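PDB 2ZWR: metallo-beta-lactamase superfamily protein from Thermus thermophilus, which binds two zinc ions in a metallo-beta-lactamase-fold site and is probably a hydrolase. Local coordinates for residues Leu26-Leu37 with Phe57-Leu66; Val74-Glu85 with Lys100-Glu109. One frame throughout, in Å; residues are numbered along the deposited sequence.

Contact 1 (Leu26-Leu37 with Phe57-Leu66). With ZN (zinc ion), chain C; ZN (zinc ion), chain G.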
loop_
_atom_site.group_PDB
_atom_site.type_symbol
_atom_site.label_atom_id
_atom_site.label_comp_id
_atom_site.label_asym_id
_atom_site.label_seq_id
_atom_site.Cartn_x
_atom_site.Cartn_y
_atom_site.Cartn_z
ATOM N N LEU A 26 7.875 -4.871 -4.119
ATOM C CA LEU A 26 7.647 -4.632 -2.722
ATOM C C LEU A 26 6.628 -3.504 -2.549
ATOM O O LEU A 26 6.875 -2.371 -2.965
ATOM C CB LEU A 26 8.977 -4.289 -2.051
ATOM C CG LEU A 26 8.949 -3.930 -0.570
ATOM C CD1 LEU A 26 8.290 -5.023 0.248
ATOM C CD2 LEU A 26 10.382 -3.647 -0.123
ATOM N N ILE A 27 5.486 -3.842 -1.943
ATOM C CA ILE A 27 4.386 -2.903 -1.693
ATOM C C ILE A 27 4.425 -2.331 -0.271
ATOM O O ILE A 27 4.404 -3.087 0.703
ATOM C CB ILE A 27 3.003 -3.588 -1.939
ATOM C CG1 ILE A 27 2.887 -4.055 -3.393
ATOM C CG2 ILE A 27 1.830 -2.669 -1.548
ATOM C CD1 ILE A 27 1.625 -4.880 -3.698
ATOM N N ASP A 28 4.457 -1.000 -0.172
ATOM C CA ASP A 28 4.390 -0.257 1.108
ATOM C C ASP A 28 5.434 -0.675 2.183
ATOM O O ASP A 28 5.051 -1.122 3.280
ATOM C CB ASP A 28 2.983 -0.328 1.727
ATOM C CG ASP A 28 1.905 0.325 0.873
ATOM O OD1 ASP A 28 2.213 0.896 -0.192
ATOM O OD2 ASP A 28 0.724 0.264 1.289
ATOM N N PRO A 29 6.742 -0.506 1.895
ATOM C CA PRO A 29 7.747 -0.791 2.938
ATOM C C PRO A 29 7.726 0.289 4.027
ATOM O O PRO A 29 8.438 1.281 3.914
ATOM C CB PRO A 29 9.074 -0.736 2.171
ATOM C CG PRO A 29 8.792 0.170 0.985
ATOM C CD PRO A 29 7.351 -0.027 0.637
ATOM N N GLY A 30 6.920 0.074 5.070
ATOM C CA GLY A 30 6.579 1.107 6.036
ATOM C C GLY A 30 7.595 1.426 7.119
ATOM O O GLY A 30 7.672 2.567 7.602
ATOM N N ASP A 31 8.378 0.424 7.495
ATOM C CA ASP A 31 9.324 0.554 8.578
ATOM C C ASP A 31 10.175 -0.698 8.659
ATOM O O ASP A 31 9.955 -1.663 7.915
ATOM C CB ASP A 31 8.564 0.758 9.897
ATOM C CG ASP A 31 9.383 1.475 10.939
ATOM O OD1 ASP A 31 10.537 1.836 10.655
ATOM O OD2 ASP A 31 8.880 1.665 12.055
ATOM N N GLU A 32 11.163 -0.662 9.548
ATOM C CA GLU A 32 11.999 -1.831 9.872
ATOM C C GLU A 32 12.658 -2.429 8.624
ATOM O O GLU A 32 12.373 -3.569 8.250
ATOM C CB GLU A 32 11.200 -2.901 10.636
ATOM C CG GLU A 32 10.440 -2.382 11.863
ATOM C CD GLU A 32 9.874 -3.502 12.738
ATOM O OE1 GLU A 32 10.668 -4.263 13.348
ATOM O OE2 GLU A 32 8.637 -3.627 12.831
ATOM N N PRO A 33 13.552 -1.660 7.983
ATOM C CA PRO A 33 14.226 -2.122 6.771
ATOM C C PRO A 33 14.983 -3.440 6.959
ATOM O O PRO A 33 15.056 -4.237 6.015
ATOM C CB PRO A 33 15.204 -0.983 6.449
ATOM C CG PRO A 33 15.311 -0.165 7.705
ATOM C CD PRO A 33 13.988 -0.307 8.382
ATOM N N GLU A 34 15.527 -3.661 8.161
ATOM C CA GLU A 34 16.258 -4.897 8.490
ATOM C C GLU A 34 15.344 -6.105 8.369
ATOM O O GLU A 34 15.768 -7.164 7.929
ATOM C CB GLU A 34 16.822 -4.882 9.925
ATOM C CG GLU A 34 17.079 -3.519 10.547
ATOM C CD GLU A 34 15.801 -2.787 10.975
ATOM O OE1 GLU A 34 14.994 -3.322 11.771
ATOM O OE2 GLU A 34 15.620 -1.653 10.521
ATOM N N LYS A 35 14.088 -5.941 8.780
ATOM C CA LYS A 35 13.078 -6.995 8.688
ATOM C C LYS A 35 12.745 -7.303 7.222
ATOM O O LYS A 35 12.565 -8.470 6.848
ATOM C CB LYS A 35 11.822 -6.578 9.472
ATOM C CG LYS A 35 10.950 -7.727 9.951
ATOM C CD LYS A 35 10.129 -7.342 11.196
ATOM N N LEU A 36 12.691 -6.260 6.392
ATOM C CA LEU A 36 12.461 -6.431 4.948
ATOM C C LEU A 36 13.645 -7.078 4.232
ATOM O O LEU A 36 13.467 -8.019 3.461
ATOM C CB LEU A 36 12.094 -5.100 4.289
ATOM C CG LEU A 36 10.683 -4.612 4.639
ATOM C CD1 LEU A 36 10.584 -3.109 4.450
ATOM C CD2 LEU A 36 9.630 -5.346 3.818
ATOM N N LEU A 37 14.845 -6.566 4.494
ATOM C CA LEU A 37 16.073 -7.174 3.997
ATOM C C LEU A 37 16.166 -8.670 4.361
ATOM O O LEU A 37 16.563 -9.480 3.535
ATOM C CB LEU A 37 17.298 -6.397 4.497
ATOM C CG LEU A 37 17.479 -5.004 3.873
ATOM C CD1 LEU A 37 18.432 -4.128 4.709
ATOM C CD2 LEU A 37 17.933 -5.099 2.419
ATOM N N PHE A 57 3.071 8.194 6.444
ATOM C CA PHE A 57 4.396 7.831 6.947
ATOM C C PHE A 57 4.564 6.364 7.350
ATOM O O PHE A 57 5.674 5.823 7.249
ATOM C CB PHE A 57 4.846 8.779 8.072
ATOM C CG PHE A 57 4.134 8.576 9.406
ATOM C CD1 PHE A 57 3.127 9.451 9.805
ATOM C CD2 PHE A 57 4.517 7.556 10.283
ATOM C CE1 PHE A 57 2.474 9.299 11.042
ATOM C CE2 PHE A 57 3.873 7.390 11.528
ATOM C CZ PHE A 57 2.850 8.265 11.904
ATOM N N ASP A 58 3.485 5.720 7.803
ATOM C CA ASP A 58 3.557 4.305 8.194
ATOM C C ASP A 58 3.687 3.359 6.998
ATOM O O ASP A 58 3.889 2.154 7.175
ATOM C CB ASP A 58 2.383 3.904 9.115
ATOM C CG ASP A 58 1.015 4.167 8.489
ATOM O OD1 ASP A 58 0.779 5.275 7.967
ATOM O OD2 ASP A 58 0.168 3.257 8.521
ATOM N N HIS A 59 3.597 3.903 5.786
ATOM C CA HIS A 59 3.724 3.102 4.569
ATOM C C HIS A 59 5.034 3.350 3.819
ATOM O O HIS A 59 5.351 2.630 2.868
ATOM C CB HIS A 59 2.492 3.310 3.662
ATOM C CG HIS A 59 1.228 2.759 4.253
ATOM N ND1 HIS A 59 0.657 1.577 3.829
ATOM C CD2 HIS A 59 0.463 3.198 5.278
ATOM C CE1 HIS A 59 -0.413 1.320 4.557
ATOM N NE2 HIS A 59 -0.548 2.282 5.451
ATOM N N VAL A 60 5.803 4.352 4.255
ATOM C CA VAL A 60 6.992 4.809 3.494
ATOM C C VAL A 60 8.286 4.934 4.322
ATOM O O VAL A 60 9.328 5.353 3.801
ATOM C CB VAL A 60 6.718 6.160 2.742
ATOM C CG1 VAL A 60 5.527 6.030 1.768
ATOM C CG2 VAL A 60 6.489 7.309 3.740
ATOM N N GLY A 61 8.234 4.553 5.596
ATOM C CA GLY A 61 9.380 4.704 6.502
ATOM C C GLY A 61 10.640 3.894 6.196
ATOM O O GLY A 61 11.711 4.191 6.743
ATOM N N ALA A 62 10.517 2.870 5.341
ATOM C CA ALA A 62 11.646 2.028 4.949
ATOM C C ALA A 62 12.037 2.246 3.504
ATOM O O ALA A 62 12.936 1.581 2.998
ATOM C CB ALA A 62 11.328 0.559 5.176
ATOM N N VAL A 63 11.369 3.176 2.830
ATOM C CA VAL A 63 11.704 3.457 1.428
ATOM C C VAL A 63 13.157 3.904 1.260
ATOM O O VAL A 63 13.876 3.312 0.465
ATOM C CB VAL A 63 10.722 4.458 0.764
ATOM C CG1 VAL A 63 11.255 4.918 -0.603
ATOM C CG2 VAL A 63 9.353 3.823 0.613
ATOM N N ALA A 64 13.593 4.920 2.022
ATOM C CA ALA A 64 14.943 5.493 1.840
ATOM C C ALA A 64 16.135 4.501 1.897
ATOM O O ALA A 64 16.947 4.477 0.968
ATOM C CB ALA A 64 15.172 6.694 2.773
ATOM N N PRO A 65 16.257 3.701 2.985
ATOM C CA PRO A 65 17.336 2.698 3.027
ATOM C C PRO A 65 17.305 1.681 1.891
ATOM O O PRO A 65 18.364 1.288 1.399
ATOM C CB PRO A 65 17.133 1.994 4.382
ATOM C CG PRO A 65 15.728 2.352 4.828
ATOM C CD PRO A 65 15.470 3.713 4.241
ATOM N N LEU A 66 16.112 1.263 1.476
ATOM C CA LEU A 66 15.982 0.279 0.401
ATOM C C LEU A 66 16.334 0.846 -0.975
ATOM O O LEU A 66 16.891 0.141 -1.802
ATOM C CB LEU A 66 14.581 -0.338 0.399
ATOM C CG LEU A 66 14.254 -1.139 1.669
ATOM C CD1 LEU A 66 12.878 -1.776 1.574
ATOM C CD2 LEU A 66 15.311 -2.192 1.964
HETATM ZN ZN ZN C . -1.660 2.864 7.151
HETATM ZN ZN ZN G . 11.751 2.574 12.269
HETATM O O HOH W 1 6.918 4.469 9.383
HETATM O O HOH W 2 11.008 1.278 13.734
HETATM O O HOH W 3 -1.799 4.766 7.226
#
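The HxHxDH zinc motif of the metallo-beta-lactamase fold ends in this contact, where Asp58 and His59 meet the loop that follows strand 23-27. His59 binds zinc through NE2 (2.1 Å) and gives its ND1 proton to Asp28 OD2 (2.9 Å, 148° at the hydrogen). The carboxylate stands almost perpendicular to the ring, 87° between planes, and ND1 approaches OD2 from above the carboxylate plane. Metal bond and hydrogen bond, one at each ring nitrogen, together fix the ring's rotation. Thr53 OG1 also bonds OD2, placing Asp28 as a second-shell residue. Asp58 OD2, a water, Asp144 and His184 complete the coordination of this ion.

Beyond the site the backbones run close: Gly30 CA lies 3.1 Å from Asp58 O in a CA-H...O contact, and Ala62 N donates to Pro29 O (3.0 Å). A water bridges Gly30 O and Phe57 O. Helices 33-43 and 63-70 then meet through apolar groups. Pro33 and Pro65 cross at about a right angle, CB on CG. A chi1 of -64° turns Leu66 toward the other segment, where its methyls part. Leu66 and Leu37 slide past each other in opposite directions, CD2 to CD2. Leu66 CD1 lies 3.6 Å from Leu26 CD2 and also touches Leu36 CD1.

Contact 2 (Val74-Glu85 with Lys100-Glu109)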
loop_
_atom_site.group_PDB
_atom_site.type_symbol
_atom_site.label_atom_id
_atom_site.label_comp_id
_atom_site.label_asym_id
_atom_site.label_seq_id
_atom_site.Cartn_x
_atom_site.Cartn_y
_atom_site.Cartn_z
ATOM N N VAL A 74 10.511 4.029 -7.157
ATOM C CA VAL A 74 9.370 4.147 -6.267
ATOM C C VAL A 74 8.193 4.685 -7.052
ATOM O O VAL A 74 8.273 5.765 -7.625
ATOM C CB VAL A 74 9.665 5.086 -5.065
ATOM C CG1 VAL A 74 8.440 5.210 -4.171
ATOM C CG2 VAL A 74 10.849 4.571 -4.261
ATOM N N TYR A 75 7.103 3.916 -7.075
ATOM C CA TYR A 75 5.891 4.289 -7.780
ATOM C C TYR A 75 4.857 4.837 -6.797
ATOM O O TYR A 75 4.508 4.171 -5.808
ATOM C CB TYR A 75 5.324 3.076 -8.537
ATOM C CG TYR A 75 6.129 2.704 -9.757
ATOM C CD1 TYR A 75 5.758 3.161 -11.018
ATOM C CD2 TYR A 75 7.284 1.918 -9.645
ATOM C CE1 TYR A 75 6.508 2.830 -12.155
ATOM C CE2 TYR A 75 8.049 1.595 -10.758
ATOM C CZ TYR A 75 7.652 2.051 -12.011
ATOM O OH TYR A 75 8.394 1.725 -13.116
ATOM N N LEU A 76 4.376 6.046 -7.082
ATOM C CA LEU A 76 3.378 6.703 -6.247
ATOM C C LEU A 76 2.474 7.564 -7.100
ATOM O O LEU A 76 2.948 8.218 -8.031
ATOM C CB LEU A 76 4.065 7.597 -5.204
ATOM C CG LEU A 76 3.207 8.418 -4.245
ATOM C CD1 LEU A 76 2.641 7.548 -3.119
ATOM C CD2 LEU A 76 4.040 9.564 -3.697
ATOM N N HIS A 77 1.178 7.566 -6.784
ATOM C CA HIS A 77 0.248 8.510 -7.405
ATOM C C HIS A 77 0.663 9.948 -7.036
ATOM O O HIS A 77 0.858 10.264 -5.853
ATOM C CB HIS A 77 -1.185 8.226 -6.953
ATOM C CG HIS A 77 -2.231 8.847 -7.823
ATOM N ND1 HIS A 77 -2.564 10.183 -7.747
ATOM C CD2 HIS A 77 -3.018 8.316 -8.789
ATOM C CE1 HIS A 77 -3.506 10.450 -8.634
ATOM N NE2 HIS A 77 -3.806 9.332 -9.273
ATOM N N PRO A 78 0.799 10.824 -8.050
ATOM C CA PRO A 78 1.270 12.199 -7.853
ATOM C C PRO A 78 0.443 13.025 -6.854
ATOM O O PRO A 78 0.963 13.979 -6.279
ATOM C CB PRO A 78 1.197 12.812 -9.261
ATOM C CG PRO A 78 0.286 11.917 -10.031
ATOM C CD PRO A 78 0.506 10.549 -9.469
ATOM N N LEU A 79 -0.825 12.671 -6.658
ATOM C CA LEU A 79 -1.646 13.385 -5.672
ATOM C C LEU A 79 -1.225 13.097 -4.213
ATOM O O LEU A 79 -1.605 13.835 -3.310
ATOM C CB LEU A 79 -3.137 13.137 -5.893
ATOM C CG LEU A 79 -3.791 13.859 -7.089
ATOM C CD1 LEU A 79 -5.265 13.561 -7.146
ATOM C CD2 LEU A 79 -3.570 15.373 -7.022
ATOM N N ASP A 80 -0.415 12.059 -3.991
ATOM C CA ASP A 80 0.162 11.815 -2.643
ATOM C C ASP A 80 1.602 12.319 -2.447
ATOM O O ASP A 80 2.214 12.059 -1.396
ATOM C CB ASP A 80 0.065 10.340 -2.243
ATOM C CG ASP A 80 -1.165 10.045 -1.398
ATOM O OD1 ASP A 80 -2.094 10.878 -1.397
ATOM O OD2 ASP A 80 -1.202 8.994 -0.718
ATOM N N LEU A 81 2.143 13.025 -3.445
ATOM C CA LEU A 81 3.490 13.604 -3.338
ATOM C C LEU A 81 3.678 14.539 -2.135
ATOM O O LEU A 81 4.709 14.452 -1.465
ATOM C CB LEU A 81 3.896 14.350 -4.613
ATOM C CG LEU A 81 5.062 13.886 -5.497
ATOM C CD1 LEU A 81 6.104 12.995 -4.809
ATOM C CD2 LEU A 81 4.543 13.249 -6.775
ATOM N N PRO A 82 2.711 15.457 -1.877
ATOM C CA PRO A 82 2.869 16.314 -0.697
ATOM C C PRO A 82 2.969 15.521 0.604
ATOM O O PRO A 82 3.760 15.880 1.473
ATOM C CB PRO A 82 1.608 17.189 -0.725
ATOM C CG PRO A 82 1.237 17.228 -2.186
ATOM C CD PRO A 82 1.493 15.822 -2.634
ATOM N N LEU A 83 2.195 14.443 0.721
ATOM C CA LEU A 83 2.295 13.550 1.864
ATOM C C LEU A 83 3.666 12.865 1.911
ATOM O O LEU A 83 4.289 12.765 2.969
ATOM C CB LEU A 83 1.178 12.501 1.837
ATOM C CG LEU A 83 -0.269 12.933 2.071
ATOM C CD1 LEU A 83 -1.210 11.760 1.848
ATOM C CD2 LEU A 83 -0.475 13.509 3.460
ATOM N N TYR A 84 4.132 12.421 0.747
ATOM C CA TYR A 84 5.384 11.693 0.632
ATOM C C TYR A 84 6.553 12.583 1.034
ATOM O O TYR A 84 7.426 12.167 1.797
ATOM C CB TYR A 84 5.538 11.182 -0.798
ATOM C CG TYR A 84 6.761 10.347 -1.100
ATOM C CD1 TYR A 84 6.746 8.960 -0.939
ATOM C CD2 TYR A 84 7.919 10.942 -1.592
ATOM C CE1 TYR A 84 7.870 8.187 -1.251
ATOM C CE2 TYR A 84 9.035 10.196 -1.898
ATOM C CZ TYR A 84 9.006 8.816 -1.737
ATOM O OH TYR A 84 10.135 8.091 -2.042
ATOM N N GLU A 85 6.535 13.818 0.547
ATOM C CA GLU A 85 7.618 14.764 0.782
ATOM C C GLU A 85 7.794 15.169 2.244
ATOM O O GLU A 85 8.914 15.413 2.679
ATOM C CB GLU A 85 7.430 15.995 -0.108
ATOM C CG GLU A 85 7.643 15.672 -1.586
ATOM C CD GLU A 85 7.255 16.798 -2.513
ATOM O OE1 GLU A 85 6.239 17.480 -2.244
ATOM O OE2 GLU A 85 7.967 16.993 -3.532
ATOM N N LYS A 100 13.654 10.546 5.627
ATOM C CA LYS A 100 12.891 11.219 4.589
ATOM C C LYS A 100 12.874 10.361 3.328
ATOM O O LYS A 100 13.928 9.947 2.838
ATOM C CB LYS A 100 13.494 12.596 4.290
ATOM C CG LYS A 100 12.622 13.478 3.393
ATOM C CD LYS A 100 13.341 14.763 3.003
ATOM C CE LYS A 100 12.372 15.754 2.382
ATOM N NZ LYS A 100 11.832 15.254 1.097
ATOM N N PRO A 101 11.668 10.071 2.809
ATOM C CA PRO A 101 11.533 9.272 1.601
ATOM C C PRO A 101 12.192 9.989 0.416
ATOM O O PRO A 101 12.005 11.193 0.262
ATOM C CB PRO A 101 10.015 9.165 1.427
ATOM C CG PRO A 101 9.459 9.431 2.795
ATOM C CD PRO A 101 10.357 10.472 3.348
ATOM N N PRO A 102 12.983 9.258 -0.397
ATOM C CA PRO A 102 13.788 9.849 -1.468
ATOM C C PRO A 102 13.017 10.223 -2.737
ATOM O O PRO A 102 12.131 9.492 -3.187
ATOM C CB PRO A 102 14.807 8.742 -1.789
ATOM C CG PRO A 102 14.094 7.495 -1.487
ATOM C CD PRO A 102 13.180 7.799 -0.315
ATOM N N LEU A 103 13.389 11.353 -3.313
ATOM C CA LEU A 103 12.889 11.757 -4.621
ATOM C C LEU A 103 13.952 11.505 -5.691
ATOM O O LEU A 103 15.144 11.491 -5.375
ATOM C CB LEU A 103 12.487 13.229 -4.587
ATOM C CG LEU A 103 11.254 13.495 -3.716
ATOM C CD1 LEU A 103 11.281 14.907 -3.172
ATOM C CD2 LEU A 103 9.964 13.217 -4.484
ATOM N N PRO A 104 13.531 11.318 -6.963
ATOM C CA PRO A 104 12.164 11.406 -7.474
ATOM C C PRO A 104 11.378 10.094 -7.374
ATOM O O PRO A 104 11.952 9.035 -7.094
ATOM C CB PRO A 104 12.391 11.773 -8.940
ATOM C CG PRO A 104 13.610 11.015 -9.288
ATOM C CD PRO A 104 14.480 11.013 -8.048
ATOM N N VAL A 105 10.067 10.182 -7.590
ATOM C CA VAL A 105 9.228 8.999 -7.716
ATOM C C VAL A 105 8.721 8.880 -9.151
ATOM O O VAL A 105 8.718 9.863 -9.888
ATOM C CB VAL A 105 8.035 8.999 -6.710
ATOM C CG1 VAL A 105 8.536 9.173 -5.294
ATOM C CG2 VAL A 105 7.017 10.079 -7.048
ATOM N N ARG A 106 8.305 7.673 -9.525
ATOM C CA ARG A 106 7.635 7.418 -10.794
ATOM C C ARG A 106 6.130 7.420 -10.557
ATOM O O ARG A 106 5.665 6.935 -9.524
ATOM C CB ARG A 106 8.078 6.077 -11.390
ATOM C CG ARG A 106 9.564 6.032 -11.708
ATOM C CD ARG A 106 9.982 4.715 -12.314
ATOM N NE ARG A 106 11.425 4.671 -12.583
ATOM C CZ ARG A 106 12.048 3.654 -13.179
ATOM N NH1 ARG A 106 11.368 2.573 -13.556
ATOM N NH2 ARG A 106 13.354 3.710 -13.381
ATOM N N PRO A 107 5.367 8.002 -11.495
ATOM C CA PRO A 107 3.934 8.157 -11.271
ATOM C C PRO A 107 3.070 6.901 -11.454
ATOM O O PRO A 107 3.385 5.997 -12.245
ATOM C CB PRO A 107 3.537 9.233 -12.289
ATOM C CG PRO A 107 4.527 9.129 -13.362
ATOM C CD PRO A 107 5.798 8.589 -12.774
ATOM N N LEU A 108 1.988 6.871 -10.697
ATOM C CA LEU A 108 0.907 5.928 -10.903
ATOM C C LEU A 108 -0.304 6.719 -11.407
ATOM O O LEU A 108 -0.359 7.941 -11.242
ATOM C CB LEU A 108 0.574 5.196 -9.599
ATOM C CG LEU A 108 1.650 4.258 -9.032
ATOM C CD1 LEU A 108 1.239 3.754 -7.655
ATOM C CD2 LEU A 108 1.926 3.098 -9.982
ATOM N N GLU A 109 -1.256 6.023 -12.020
ATOM C CA GLU A 109 -2.443 6.648 -12.592
ATOM C C GLU A 109 -3.541 5.601 -12.700
ATOM O O GLU A 109 -3.253 4.430 -12.946
ATOM C CB GLU A 109 -2.113 7.238 -13.977
ATOM C CG GLU A 109 -3.309 7.816 -14.747
ATOM C CD GLU A 109 -2.912 8.742 -15.892
ATOM O OE1 GLU A 109 -2.092 8.310 -16.734
ATOM O OE2 GLU A 109 -3.425 9.903 -15.923
HETATM O O HOH W 4 12.033 6.538 -8.246
HETATM O O HOH W 5 10.462 13.137 0.609
#
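Backbone hydrogen bonds join strand 74-76 in parallel to strand 106-107, the outer edge of one of the two mixed sheets of the metallo-beta-lactamase alpha-beta/beta-alpha sandwich. Arg106 N donates to Val74 O (2.7 Å) and Arg106 O accepts from Leu76 N (2.9 Å), both nearly straight, so Arg106 is gripped through both its backbone polar atoms. Leu108 N also donates to Leu76 O (3.1 Å), at a more bent 142°.

Two tyrosines carry the aromatic contacts. Over the Tyr75 ring lies Arg106 CB, a CH-pi contact; from there the extended arginine chain runs to the hydroxyl, where NH1 donates to Tyr75 OH (3.1 Å) in the guanidinium plane, that plane standing 82° from the ring. The Tyr84 ring is sandwiched: Pro101 CB sits over one face, 3.6 Å from the ring centroid, and Val105 CG1 over the opposite one. Its CG is anti to the backbone N (chi1 -178°), which carries the ring out from helix 81-85 between them, and its buried hydroxyl donates to Pro102 O (2.7 Å) near the ring plane.

Among apolar side chains, Leu81 CD1 meets Val105 CG2 tip to tip and also touches Leu103 CD2, while Leu108 CD2 packs on Tyr75 CB.

Val63 of helix 63-70 packs against Val74, Tyr84 and Pro102, whereas Leu108 reaches Leu114 of strand 113-114 and Val130 and Phe132 of strand 130-134 in the second sheet.

How the contacts relate
The two contacts follow in series along the chain, contact 1 closing before contact 2 opens, and their centres lie about 14 Å apart. Both reach the same mixed sheet: strand 23-27 serves contact 1, and strands 74-76 and 106-107 serve contact 2, with strand 50-51 lying between 23-27 and 74-76. Helix 63-70 leads from one to the other and touches both, Ala64 CB lying 3.5 Å from Lys100 O. Contact 1 holds part of the zinc site; Asp80 in the 74-85 segment of contact 2 bonds Ala55 N within the metal-binding loop. Contact 1 thus lies at the metal site, and contact 2 at the outer edge of the same sheet, with helix 63-70 between.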